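SusD superfamily protein (Bacteroides vulgatus, PDB 3MYV) probably binds polysaccharide at the outer membrane, where it is likely held as a lipoprotein. Local coordinates at residues Y152-R157 / I440-M445; R78-L83 / L140-I145; N68-G73 / P433-Q438; A86-N91 / D146-T151. All coordinates share one frame; numbering follows the deposited sequence.

How the interactions relate
Strand 140-143 and the connection from it to strand 157-159 supply a segment to three of the four contacts. Interactions 2 and 4 set successive parts of this chain against helix 77-94. The first is buried and apolar; the second lies at the surface, where an indole covers bare peptide and a leucine rests on two asparagines. They are joined by a bond from the W87 indole N-H to I145 O. Interaction 1, also at the surface, ties the end of this connection to residues 440-445 through selenomethionine packing and a water. Interaction 3, partly buried, joins 68-73 to 433-438 and meets interaction 1 at I434. The buried contact is dry, while interactions 1 and 3 add a bridging water each.

Interaction 1: Y152-R157 / I440-M445; sequences YENPPR and IFSPEM
M445, a selenomethionine, makes the apolar half of this contact, laying its chain against the run of residues from P155 to R157. With chi1 at 176° and chi2 also extended, the side chain reaches out from its turn, and only the bend at chi3 carries CE back towards the prolines, 3.7 Å from P155 O. On the way, M445 CG meets R157 CD at 3.8 Å and the selenium lies beside R157 CG, the two chains crossing at about a right angle. The guanidinium of R157 has its polar partners elsewhere: N448 OD1, G141 O and E446 O all accept from it.

The polar half is mediated by water. One molecule donates to N154 O at 2.8 Å and also pairs with S442 OG at 2.8 Å, bridging a backbone carbonyl to a hydroxyl. Close by, N154 CB approaches S442 OG, while N154 OD1 comes to 3.6 Å from F441 CB. The N154 amide and the F441 ring are almost parallel in orientation, although the amide lies nearest the root of the side chain.

Within 440-445 the chain is shaped by M445 N bonding to S442 O at 3.1 Å. The arrangement is that of a type I beta turn following the short helix 438-441, packed on the end of the connection between the two strands of an antiparallel pair.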
loop_
_atom_site.group_PDB
_atom_site.type_symbol
_atom_site.label_atom_id
_atom_site.label_comp_id
_atom_site.label_asym_id
_atom_site.label_seq_id
_atom_site.Cartn_x
_atom_site.Cartn_y
_atom_site.Cartn_z
ATOM N N TYR A 152 -3.082 -24.968 -19.753
ATOM C CA TYR A 152 -4.368 -25.408 -19.152
ATOM C C TYR A 152 -4.321 -25.692 -17.645
ATOM O O TYR A 152 -5.203 -26.398 -17.093
ATOM C CB TYR A 152 -4.888 -26.624 -19.912
ATOM C CG TYR A 152 -5.017 -26.398 -21.388
ATOM C CD1 TYR A 152 -5.964 -25.493 -21.902
ATOM C CD2 TYR A 152 -4.188 -27.050 -22.277
ATOM C CE1 TYR A 152 -6.071 -25.280 -23.244
ATOM C CE2 TYR A 152 -4.291 -26.832 -23.633
ATOM C CZ TYR A 152 -5.233 -25.952 -24.111
ATOM O OH TYR A 152 -5.321 -25.761 -25.467
ATOM N N GLU A 153 -3.293 -25.149 -16.992
ATOM C CA GLU A 153 -3.100 -25.239 -15.549
ATOM C C GLU A 153 -3.926 -24.152 -14.854
ATOM O O GLU A 153 -3.933 -22.996 -15.273
ATOM C CB GLU A 153 -1.619 -25.027 -15.205
ATOM C CG GLU A 153 -1.282 -25.140 -13.735
ATOM C CD GLU A 153 0.099 -24.606 -13.399
ATOM O OE1 GLU A 153 0.962 -24.486 -14.305
ATOM O OE2 GLU A 153 0.309 -24.313 -12.214
ATOM N N ASN A 154 -4.591 -24.528 -13.764
ATOM C CA ASN A 154 -5.319 -23.580 -12.919
ATOM C C ASN A 154 -4.752 -23.718 -11.515
ATOM O O ASN A 154 -5.114 -24.654 -10.805
ATOM C CB ASN A 154 -6.808 -23.895 -12.921
ATOM C CG ASN A 154 -7.389 -23.898 -14.311
ATOM O OD1 ASN A 154 -7.804 -24.937 -14.819
ATOM N ND2 ASN A 154 -7.338 -22.752 -14.967
ATOM N N PRO A 155 -3.822 -22.829 -11.137
ATOM C CA PRO A 155 -3.160 -23.024 -9.847
ATOM C C PRO A 155 -4.142 -23.016 -8.683
ATOM O O PRO A 155 -5.090 -22.238 -8.691
ATOM C CB PRO A 155 -2.212 -21.838 -9.747
ATOM C CG PRO A 155 -2.002 -21.368 -11.149
ATOM C CD PRO A 155 -3.275 -21.677 -11.882
ATOM N N PRO A 156 -3.932 -23.890 -7.693
ATOM C CA PRO A 156 -4.842 -23.911 -6.567
ATOM C C PRO A 156 -4.513 -22.736 -5.632
ATOM O O PRO A 156 -3.523 -22.056 -5.829
ATOM C CB PRO A 156 -4.489 -25.241 -5.889
ATOM C CG PRO A 156 -3.009 -25.377 -6.151
ATOM C CD PRO A 156 -2.893 -24.931 -7.576
ATOM N N ARG A 157 -5.302 -22.560 -4.588
ATOM C CA ARG A 157 -4.949 -21.642 -3.536
ATOM C C ARG A 157 -3.772 -22.231 -2.774
ATOM O O ARG A 157 -3.713 -23.431 -2.540
ATOM C CB ARG A 157 -6.132 -21.398 -2.608
ATOM C CG ARG A 157 -7.322 -20.719 -3.278
ATOM C CD ARG A 157 -8.440 -20.467 -2.308
ATOM N NE ARG A 157 -8.118 -19.402 -1.372
ATOM C CZ ARG A 157 -8.896 -18.972 -0.379
ATOM N NH1 ARG A 157 -10.077 -19.534 -0.099
ATOM N NH2 ARG A 157 -8.476 -17.966 0.364
ATOM N N ILE A 440 -15.585 -22.339 -11.954
ATOM C CA ILE A 440 -15.885 -22.946 -13.257
ATOM C C ILE A 440 -14.846 -24.042 -13.535
ATOM O O ILE A 440 -15.201 -25.213 -13.738
ATOM C CB ILE A 440 -15.911 -21.865 -14.376
ATOM C CG1 ILE A 440 -17.100 -20.906 -14.176
ATOM C CG2 ILE A 440 -15.954 -22.522 -15.797
ATOM C CD1 ILE A 440 -17.156 -19.741 -15.173
ATOM N N PHE A 441 -13.560 -23.689 -13.470
ATOM C CA PHE A 441 -12.485 -24.648 -13.760
ATOM C C PHE A 441 -11.962 -25.359 -12.512
ATOM O O PHE A 441 -11.354 -26.415 -12.627
ATOM C CB PHE A 441 -11.291 -23.958 -14.487
ATOM C CG PHE A 441 -11.601 -23.537 -15.889
ATOM C CD1 PHE A 441 -12.058 -24.449 -16.824
ATOM C CD2 PHE A 441 -11.446 -22.221 -16.279
ATOM C CE1 PHE A 441 -12.351 -24.057 -18.122
ATOM C CE2 PHE A 441 -11.745 -21.825 -17.578
ATOM C CZ PHE A 441 -12.206 -22.742 -18.492
ATOM N N SER A 442 -12.193 -24.773 -11.336
ATOM C CA SER A 442 -11.735 -25.344 -10.065
ATOM C C SER A 442 -12.895 -25.423 -9.033
ATOM O O SER A 442 -12.929 -24.680 -8.042
ATOM C CB SER A 442 -10.584 -24.513 -9.522
ATOM O OG SER A 442 -9.581 -24.254 -10.514
ATOM N N PRO A 443 -13.872 -26.304 -9.286
ATOM C CA PRO A 443 -15.045 -26.422 -8.424
ATOM C C PRO A 443 -14.751 -26.825 -6.978
ATOM O O PRO A 443 -15.564 -26.539 -6.098
ATOM C CB PRO A 443 -15.902 -27.484 -9.128
ATOM C CG PRO A 443 -14.970 -28.193 -10.037
ATOM C CD PRO A 443 -13.958 -27.194 -10.450
ATOM N N GLU A 444 -13.608 -27.455 -6.729
ATOM C CA GLU A 444 -13.262 -27.872 -5.373
ATOM C C GLU A 444 -12.376 -26.857 -4.628
ATOM O O GLU A 444 -12.049 -27.057 -3.485
ATOM C CB GLU A 444 -12.614 -29.260 -5.396
ATOM C CG GLU A 444 -13.463 -30.335 -6.090
ATOM C CD GLU A 444 -14.895 -30.399 -5.581
ATOM O OE1 GLU A 444 -15.107 -30.470 -4.351
ATOM O OE2 GLU A 444 -15.820 -30.383 -6.423
HETATM N N MSE A 445 -12.004 -25.754 -5.282
HETATM C CA MSE A 445 -11.332 -24.661 -4.623
HETATM C C MSE A 445 -12.228 -24.171 -3.480
HETATM O O MSE A 445 -13.454 -24.092 -3.605
HETATM C CB MSE A 445 -11.040 -23.517 -5.610
HETATM C CG MSE A 445 -10.432 -22.298 -5.001
HETATM SE SE MSE A 445 -9.821 -20.962 -6.279
HETATM C CE MSE A 445 -8.426 -21.984 -7.149
HETATM O O HOH W 1 -7.274 -25.010 -9.130
#

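Interaction 2: R78-L83 / L140-I145; sequences RPFYIL and LGAPLI
P143 O has two neighbours: the edge of the F80 ring, in whose plane it lies 3.5 Å from F80 CE1, and Q121 NE2 of helix 103-128, which donates a hydrogen bond to it. Here the helical body of a SusD-type protein receives the chain leaving the first strand of a small antiparallel pair, 140-143 with 157-159. The same Q121 side chain accepts from I145 N through OE1, so one amide satisfies two backbone groups in a buried place and probably helps set the course of the chain from P143 to I145.

Around that polar spot the contact is hydrocarbon. F80, carried on helix 77-94, butts its CZ end against A142 CB and the P143 ring together, 3.7 Å from P143 CD, the side chains of F80 and P143 crossing at about a right angle. L124 of helix 103-128 and the W76 ring also pack on F80. The I145 side chain lies farther along the helix, in contact with both F80 and L83. Its CG1, anti to the carbonyl carbon with chi1 at -45°, fills the corner they form: it touches the ring edge 3.6 Å from F80 CE1 and stands 3.8 Å from L83 CD1.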
loop_
_atom_site.group_PDB
_atom_site.type_symbol
_atom_site.label_atom_id
_atom_site.label_comp_id
_atom_site.label_asym_id
_atom_site.label_seq_id
_atom_site.Cartn_x
_atom_site.Cartn_y
_atom_site.Cartn_z
ATOM N N ARG A 78 -6.524 -7.715 -11.725
ATOM C CA ARG A 78 -5.413 -6.924 -12.236
ATOM C C ARG A 78 -4.054 -7.417 -11.704
ATOM O O ARG A 78 -3.144 -7.620 -12.499
ATOM C CB ARG A 78 -5.636 -5.413 -12.016
ATOM C CG ARG A 78 -4.541 -4.519 -12.597
ATOM C CD ARG A 78 -4.234 -4.807 -14.027
ATOM N NE ARG A 78 -5.443 -4.678 -14.807
ATOM C CZ ARG A 78 -5.914 -3.546 -15.337
ATOM N NH1 ARG A 78 -5.255 -2.393 -15.270
ATOM N NH2 ARG A 78 -7.047 -3.591 -16.013
ATOM N N PRO A 79 -3.922 -7.687 -10.381
ATOM C CA PRO A 79 -2.628 -8.235 -9.964
ATOM C C PRO A 79 -2.335 -9.601 -10.614
ATOM O O PRO A 79 -1.197 -9.900 -10.918
ATOM C CB PRO A 79 -2.785 -8.395 -8.447
ATOM C CG PRO A 79 -3.683 -7.266 -8.098
ATOM C CD PRO A 79 -4.694 -7.210 -9.222
ATOM N N PHE A 80 -3.358 -10.417 -10.848
ATOM C CA PHE A 80 -3.110 -11.713 -11.492
ATOM C C PHE A 80 -2.686 -11.545 -12.931
ATOM O O PHE A 80 -1.837 -12.290 -13.393
ATOM C CB PHE A 80 -4.303 -12.664 -11.410
ATOM C CG PHE A 80 -4.304 -13.472 -10.168
ATOM C CD1 PHE A 80 -3.239 -14.303 -9.867
ATOM C CD2 PHE A 80 -5.331 -13.356 -9.255
ATOM C CE1 PHE A 80 -3.236 -15.062 -8.702
ATOM C CE2 PHE A 80 -5.323 -14.109 -8.099
ATOM C CZ PHE A 80 -4.293 -14.957 -7.823
ATOM N N TYR A 81 -3.291 -10.580 -13.629
ATOM C CA TYR A 81 -2.941 -10.296 -14.999
ATOM C C TYR A 81 -1.483 -9.837 -15.078
ATOM O O TYR A 81 -0.728 -10.288 -15.931
ATOM C CB TYR A 81 -3.899 -9.241 -15.610
ATOM C CG TYR A 81 -3.699 -9.072 -17.105
ATOM C CD1 TYR A 81 -2.726 -8.203 -17.609
ATOM C CD2 TYR A 81 -4.449 -9.810 -18.013
ATOM C CE1 TYR A 81 -2.520 -8.064 -18.953
ATOM C CE2 TYR A 81 -4.242 -9.673 -19.386
ATOM C CZ TYR A 81 -3.273 -8.800 -19.836
ATOM O OH TYR A 81 -3.056 -8.654 -21.171
ATOM N N ILE A 82 -1.093 -8.956 -14.176
ATOM C CA ILE A 82 0.269 -8.467 -14.140
ATOM C C ILE A 82 1.258 -9.602 -13.858
ATOM O O ILE A 82 2.317 -9.685 -14.498
ATOM C CB ILE A 82 0.422 -7.309 -13.131
ATOM C CG1 ILE A 82 -0.392 -6.078 -13.563
ATOM C CG2 ILE A 82 1.908 -6.899 -12.980
ATOM C CD1 ILE A 82 -0.626 -5.045 -12.420
ATOM N N LEU A 83 0.915 -10.478 -12.919
ATOM C CA LEU A 83 1.755 -11.637 -12.607
ATOM C C LEU A 83 1.996 -12.530 -13.832
ATOM O O LEU A 83 3.092 -12.985 -14.061
ATOM C CB LEU A 83 1.102 -12.460 -11.488
ATOM C CG LEU A 83 1.330 -11.925 -10.063
ATOM C CD1 LEU A 83 0.303 -12.476 -9.061
ATOM C CD2 LEU A 83 2.763 -12.237 -9.564
ATOM N N LEU A 140 -5.663 -19.920 3.980
ATOM C CA LEU A 140 -5.439 -19.891 2.567
ATOM C C LEU A 140 -5.302 -18.458 2.095
ATOM O O LEU A 140 -6.067 -17.576 2.484
ATOM C CB LEU A 140 -6.586 -20.591 1.799
ATOM C CG LEU A 140 -6.755 -22.103 2.019
ATOM C CD1 LEU A 140 -7.995 -22.575 1.268
ATOM C CD2 LEU A 140 -5.554 -22.933 1.548
ATOM N N GLY A 141 -4.313 -18.246 1.241
ATOM C CA GLY A 141 -4.183 -17.023 0.492
ATOM C C GLY A 141 -4.824 -17.118 -0.871
ATOM O O GLY A 141 -5.819 -17.805 -1.068
ATOM N N ALA A 142 -4.272 -16.372 -1.817
ATOM C CA ALA A 142 -4.701 -16.474 -3.197
ATOM C C ALA A 142 -3.923 -17.633 -3.825
ATOM O O ALA A 142 -2.969 -18.158 -3.223
ATOM C CB ALA A 142 -4.392 -15.184 -3.926
ATOM N N PRO A 143 -4.310 -18.039 -5.042
ATOM C CA PRO A 143 -3.402 -18.877 -5.823
ATOM C C PRO A 143 -2.044 -18.182 -5.953
ATOM O O PRO A 143 -1.977 -16.942 -6.047
ATOM C CB PRO A 143 -4.112 -18.989 -7.184
ATOM C CG PRO A 143 -5.515 -18.814 -6.875
ATOM C CD PRO A 143 -5.575 -17.802 -5.752
ATOM N N LEU A 144 -0.976 -18.971 -5.913
ATOM C CA LEU A 144 0.380 -18.450 -5.811
ATOM C C LEU A 144 1.080 -18.554 -7.157
ATOM O O LEU A 144 1.370 -19.671 -7.622
ATOM C CB LEU A 144 1.131 -19.268 -4.744
ATOM C CG LEU A 144 2.608 -18.924 -4.507
ATOM C CD1 LEU A 144 2.766 -17.461 -4.204
ATOM C CD2 LEU A 144 3.219 -19.804 -3.383
ATOM N N ILE A 145 1.356 -17.422 -7.801
ATOM C CA ILE A 145 2.021 -17.427 -9.118
ATOM C C ILE A 145 3.527 -17.351 -8.914
ATOM O O ILE A 145 4.170 -16.289 -9.072
ATOM C CB ILE A 145 1.507 -16.281 -10.038
ATOM C CG1 ILE A 145 -0.033 -16.185 -9.980
ATOM C CG2 ILE A 145 1.957 -16.471 -11.477
ATOM C CD1 ILE A 145 -0.789 -17.505 -10.297
#

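Interaction 3: N68-G73 / P433-Q438; sequences NSLNAG and PIPEDQ
L70 projects its isobutyl group at the backbone of P433-P435, where the carbonyl of P433 meets the whole branched end: L70 CD2 is 3.5 Å from P433 O, with L70 CG and CD1 scarcely farther. The two prolines flank this approach. L70 CD1 packs 4.0 Å from P433 CG, and the same methyl lies 3.7 Å from P435 CA, while both methyls touch the P435 ring. L70 and P433 run past one another in opposite directions, whereas L70 and P435 meet at a slant. The chi1 of L70, -92°, is displaced from a staggered value.

Beside this greasy patch sits a solvent bridge. A water accepts from N68 ND2 at 3.1 Å and donates to E436 OE1 at 2.7 Å. The extended chain of E436 carries its carboxylate alongside N68 CB, and backbone hydrogen bonding between E436 and P67, next to N68, helps hold the segments together here.

A second shell holds each side in shape. S69 OG donates to N71 OD1 from above the carbonyl plane, N71 ND2 bonds to N64 O, and L70 O accepts from H65 ND1. Opposite, I434 N is held by Q447 OE1, and W76 packs on P435. Residues 433-435 have polyproline II backbone angles, and a type I turn closed by Q438 N to P435 O follows, leading into helix 438-441: a proline-rich extended run and turn against which a loop leucine packs.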
loop_
_atom_site.group_PDB
_atom_site.type_symbol
_atom_site.label_atom_id
_atom_site.label_comp_id
_atom_site.label_asym_id
_atom_site.label_seq_id
_atom_site.Cartn_x
_atom_site.Cartn_y
_atom_site.Cartn_z
ATOM N N ASN A 68 -19.982 -13.147 -6.465
ATOM C CA ASN A 68 -20.380 -12.747 -7.821
ATOM C C ASN A 68 -20.228 -11.258 -8.117
ATOM O O ASN A 68 -20.515 -10.822 -9.234
ATOM C CB ASN A 68 -21.795 -13.260 -8.185
ATOM C CG ASN A 68 -22.923 -12.542 -7.442
ATOM O OD1 ASN A 68 -22.708 -11.561 -6.722
ATOM N ND2 ASN A 68 -24.147 -13.025 -7.646
ATOM N N SER A 69 -19.733 -10.497 -7.142
ATOM C CA SER A 69 -19.489 -9.064 -7.321
ATOM C C SER A 69 -18.574 -8.616 -6.181
ATOM O O SER A 69 -19.042 -8.205 -5.113
ATOM C CB SER A 69 -20.815 -8.290 -7.307
ATOM O OG SER A 69 -20.650 -6.952 -7.732
ATOM N N LEU A 70 -17.262 -8.706 -6.398
ATOM C CA LEU A 70 -16.321 -8.400 -5.301
ATOM C C LEU A 70 -16.496 -6.967 -4.797
ATOM O O LEU A 70 -16.308 -6.734 -3.622
ATOM C CB LEU A 70 -14.871 -8.690 -5.648
ATOM C CG LEU A 70 -14.339 -10.082 -5.285
ATOM C CD1 LEU A 70 -15.164 -11.241 -5.906
ATOM C CD2 LEU A 70 -12.867 -10.195 -5.641
ATOM N N ASN A 71 -16.877 -6.026 -5.661
ATOM C CA ASN A 71 -17.040 -4.626 -5.260
ATOM C C ASN A 71 -15.747 -4.127 -4.624
ATOM O O ASN A 71 -15.756 -3.469 -3.572
ATOM C CB ASN A 71 -18.227 -4.426 -4.305
ATOM C CG ASN A 71 -19.559 -4.925 -4.878
ATOM O OD1 ASN A 71 -19.754 -4.938 -6.079
ATOM N ND2 ASN A 71 -20.488 -5.298 -4.002
ATOM N N ALA A 72 -14.635 -4.420 -5.295
ATOM C CA ALA A 72 -13.313 -4.036 -4.820
ATOM C C ALA A 72 -12.397 -3.743 -6.000
ATOM O O ALA A 72 -11.281 -4.245 -6.078
ATOM C CB ALA A 72 -12.712 -5.136 -3.890
ATOM N N GLY A 73 -12.878 -2.915 -6.920
ATOM C CA GLY A 73 -12.093 -2.555 -8.085
ATOM C C GLY A 73 -11.724 -3.789 -8.903
ATOM O O GLY A 73 -12.595 -4.568 -9.262
ATOM N N PRO A 433 -13.910 -12.139 -0.903
ATOM C CA PRO A 433 -14.202 -13.485 -1.378
ATOM C C PRO A 433 -13.473 -13.813 -2.697
ATOM O O PRO A 433 -13.142 -12.916 -3.492
ATOM C CB PRO A 433 -15.706 -13.448 -1.587
ATOM C CG PRO A 433 -15.947 -12.022 -2.063
ATOM C CD PRO A 433 -14.987 -11.191 -1.242
ATOM N N ILE A 434 -13.211 -15.098 -2.894
ATOM C CA ILE A 434 -12.740 -15.623 -4.162
ATOM C C ILE A 434 -13.866 -15.397 -5.199
ATOM O O ILE A 434 -15.028 -15.743 -4.920
ATOM C CB ILE A 434 -12.389 -17.149 -4.052
ATOM C CG1 ILE A 434 -11.355 -17.440 -2.941
ATOM C CG2 ILE A 434 -11.911 -17.685 -5.419
ATOM C CD1 ILE A 434 -10.019 -16.729 -3.069
ATOM N N PRO A 435 -13.547 -14.810 -6.364
ATOM C CA PRO A 435 -14.578 -14.583 -7.389
ATOM C C PRO A 435 -15.238 -15.878 -7.829
ATOM O O PRO A 435 -14.552 -16.885 -8.057
ATOM C CB PRO A 435 -13.806 -13.962 -8.560
ATOM C CG PRO A 435 -12.577 -13.386 -7.923
ATOM C CD PRO A 435 -12.248 -14.238 -6.763
ATOM N N GLU A 436 -16.550 -15.828 -7.983
ATOM C CA GLU A 436 -17.359 -17.001 -8.293
ATOM C C GLU A 436 -16.839 -17.731 -9.549
ATOM O O GLU A 436 -16.816 -18.971 -9.596
ATOM C CB GLU A 436 -18.813 -16.580 -8.484
ATOM C CG GLU A 436 -19.777 -17.713 -8.806
ATOM C CD GLU A 436 -21.223 -17.240 -8.958
ATOM O OE1 GLU A 436 -21.546 -16.578 -9.972
ATOM O OE2 GLU A 436 -22.039 -17.560 -8.074
ATOM N N ASP A 437 -16.394 -16.969 -10.548
ATOM C CA ASP A 437 -15.963 -17.600 -11.799
ATOM C C ASP A 437 -14.728 -18.479 -11.700
ATOM O O ASP A 437 -14.504 -19.308 -12.592
ATOM C CB ASP A 437 -15.868 -16.611 -12.969
ATOM C CG ASP A 437 -14.803 -15.582 -12.800
ATOM O OD1 ASP A 437 -14.150 -15.510 -11.730
ATOM O OD2 ASP A 437 -14.634 -14.809 -13.772
ATOM N N GLN A 438 -13.946 -18.347 -10.613
ATOM C CA GLN A 438 -12.884 -19.322 -10.355
ATOM C C GLN A 438 -13.395 -20.759 -10.200
ATOM O O GLN A 438 -12.665 -21.692 -10.515
ATOM C CB GLN A 438 -12.055 -18.930 -9.113
ATOM C CG GLN A 438 -11.464 -17.546 -9.234
ATOM C CD GLN A 438 -10.825 -17.256 -10.594
ATOM O OE1 GLN A 438 -11.378 -16.497 -11.431
ATOM N NE2 GLN A 438 -9.666 -17.854 -10.823
HETATM O O HOH W 2 -24.053 -15.661 -9.333
#

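Interaction 4: A86-N91 / D146-T151; sequences AWNILN and DHLVGT
W87 lays its indole flat on bare peptide instead of on another side chain: H147 C sits 3.7 Å above the ring plane, over its centre, with L148 N on the same face nearer the rim. This face-on contact joins helix 77-94 of this SusD-family helical protein to the long connection between strands 140-143 and 157-159. It is tight at one end, where W87 CZ2 comes within 3.3 Å of D146 C. The opposite face is touched by L90 CD1 from the next turn of the same helix, and a hydrogen bond from W87 NE1 to I145 O helps fix the rotation of the indole.

Past the indole, L148 leans over the helix surface. Its CG is anti to the backbone N (chi1 -177°), which brings the two methyls down on the asparagines: L148 CD1 lies 3.7 Å from N88 OD1, and CD2 is 3.6 Å from N91 CG.

On the side of the loop turned from the indole, H147 is held by two carboxylates, E153 OE2 pairing with its NE2, a setting that would favour a protonated imidazole. The other bond is nearly straight, at 166°, with D146 OD1 in the ring plane and 2.7 Å from H147 ND1.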
loop_
_atom_site.group_PDB
_atom_site.type_symbol
_atom_site.label_atom_id
_atom_site.label_comp_id
_atom_site.label_asym_id
_atom_site.label_seq_id
_atom_site.Cartn_x
_atom_site.Cartn_y
_atom_site.Cartn_z
ATOM N N ALA A 86 4.340 -10.618 -16.137
ATOM C CA ALA A 86 5.658 -10.572 -15.503
ATOM C C ALA A 86 6.412 -11.897 -15.693
ATOM O O ALA A 86 7.605 -11.912 -16.012
ATOM C CB ALA A 86 5.528 -10.250 -14.024
ATOM N N TRP A 87 5.717 -13.006 -15.478
ATOM C CA TRP A 87 6.349 -14.318 -15.668
ATOM C C TRP A 87 6.691 -14.582 -17.136
ATOM O O TRP A 87 7.666 -15.271 -17.412
ATOM C CB TRP A 87 5.496 -15.449 -15.069
ATOM C CG TRP A 87 5.802 -15.639 -13.624
ATOM C CD1 TRP A 87 5.078 -15.176 -12.563
ATOM C CD2 TRP A 87 6.927 -16.337 -13.067
ATOM N NE1 TRP A 87 5.682 -15.543 -11.384
ATOM C CE2 TRP A 87 6.823 -16.241 -11.665
ATOM C CE3 TRP A 87 8.022 -17.015 -13.618
ATOM C CZ2 TRP A 87 7.757 -16.832 -10.801
ATOM C CZ3 TRP A 87 8.953 -17.585 -12.761
ATOM C CH2 TRP A 87 8.802 -17.508 -11.367
ATOM N N ASN A 88 5.916 -14.029 -18.071
ATOM C CA ASN A 88 6.275 -14.127 -19.501
ATOM C C ASN A 88 7.613 -13.435 -19.774
ATOM O O ASN A 88 8.437 -13.946 -20.551
ATOM C CB ASN A 88 5.158 -13.579 -20.402
ATOM C CG ASN A 88 3.944 -14.507 -20.441
ATOM O OD1 ASN A 88 4.062 -15.702 -20.164
ATOM N ND2 ASN A 88 2.786 -13.968 -20.801
ATOM N N ILE A 89 7.854 -12.328 -19.075
ATOM C CA ILE A 89 9.129 -11.598 -19.195
ATOM C C ILE A 89 10.263 -12.450 -18.649
ATOM O O ILE A 89 11.277 -12.645 -19.329
ATOM C CB ILE A 89 9.069 -10.229 -18.484
ATOM C CG1 ILE A 89 8.122 -9.282 -19.227
ATOM C CG2 ILE A 89 10.459 -9.619 -18.325
ATOM C CD1 ILE A 89 7.763 -8.004 -18.443
ATOM N N LEU A 90 10.097 -12.976 -17.432
ATOM C CA LEU A 90 11.152 -13.774 -16.810
ATOM C C LEU A 90 11.475 -14.988 -17.681
ATOM O O LEU A 90 12.646 -15.318 -17.873
ATOM C CB LEU A 90 10.756 -14.254 -15.405
ATOM C CG LEU A 90 10.607 -13.206 -14.292
ATOM C CD1 LEU A 90 10.408 -13.890 -12.918
ATOM C CD2 LEU A 90 11.817 -12.265 -14.269
ATOM N N ASN A 91 10.439 -15.631 -18.217
ATOM C CA ASN A 91 10.635 -16.832 -19.029
ATOM C C ASN A 91 11.418 -16.519 -20.299
ATOM O O ASN A 91 12.336 -17.263 -20.659
ATOM C CB ASN A 91 9.311 -17.506 -19.372
ATOM C CG ASN A 91 9.512 -18.880 -19.966
ATOM O OD1 ASN A 91 9.210 -19.108 -21.132
ATOM N ND2 ASN A 91 10.057 -19.792 -19.171
ATOM N N ASP A 146 4.073 -18.498 -8.534
ATOM C CA ASP A 146 5.477 -18.659 -8.234
ATOM C C ASP A 146 6.182 -19.400 -9.355
ATOM O O ASP A 146 7.273 -19.918 -9.157
ATOM C CB ASP A 146 5.684 -19.357 -6.881
ATOM C CG ASP A 146 5.152 -20.793 -6.853
ATOM O OD1 ASP A 146 4.490 -21.193 -7.818
ATOM O OD2 ASP A 146 5.391 -21.519 -5.851
ATOM N N HIS A 147 5.560 -19.420 -10.529
ATOM C CA HIS A 147 6.098 -20.079 -11.716
ATOM C C HIS A 147 5.324 -19.640 -12.947
ATOM O O HIS A 147 4.265 -18.993 -12.845
ATOM C CB HIS A 147 5.947 -21.597 -11.602
ATOM C CG HIS A 147 4.524 -22.039 -11.485
ATOM N ND1 HIS A 147 3.811 -21.926 -10.311
ATOM C CD2 HIS A 147 3.676 -22.574 -12.393
ATOM C CE1 HIS A 147 2.587 -22.387 -10.501
ATOM N NE2 HIS A 147 2.479 -22.783 -11.760
ATOM N N LEU A 148 5.829 -20.055 -14.097
ATOM C CA LEU A 148 5.179 -19.885 -15.365
ATOM C C LEU A 148 4.034 -20.885 -15.478
ATOM O O LEU A 148 4.262 -22.123 -15.540
ATOM C CB LEU A 148 6.178 -20.137 -16.506
ATOM C CG LEU A 148 5.626 -19.904 -17.912
ATOM C CD1 LEU A 148 5.445 -18.436 -18.165
ATOM C CD2 LEU A 148 6.521 -20.526 -18.986
ATOM N N VAL A 149 2.807 -20.380 -15.494
ATOM C CA VAL A 149 1.633 -21.266 -15.412
ATOM C C VAL A 149 1.397 -21.953 -16.763
ATOM O O VAL A 149 1.452 -21.320 -17.804
ATOM C CB VAL A 149 0.374 -20.486 -14.954
ATOM C CG1 VAL A 149 -0.887 -21.330 -15.066
ATOM C CG2 VAL A 149 0.568 -19.978 -13.543
ATOM N N GLY A 150 1.105 -23.256 -16.734
ATOM C CA GLY A 150 0.853 -24.013 -17.969
ATOM C C GLY A 150 -0.392 -23.527 -18.705
ATOM O O GLY A 150 -1.274 -22.908 -18.112
ATOM N N THR A 151 -0.459 -23.821 -19.992
ATOM C CA THR A 151 -1.568 -23.395 -20.847
ATOM C C THR A 151 -2.913 -23.728 -20.218
ATOM O O THR A 151 -3.763 -22.855 -20.122
ATOM C CB THR A 151 -1.464 -24.012 -22.220
ATOM O OG1 THR A 151 -0.202 -23.669 -22.787
ATOM C CG2 THR A 151 -2.602 -23.529 -23.164
#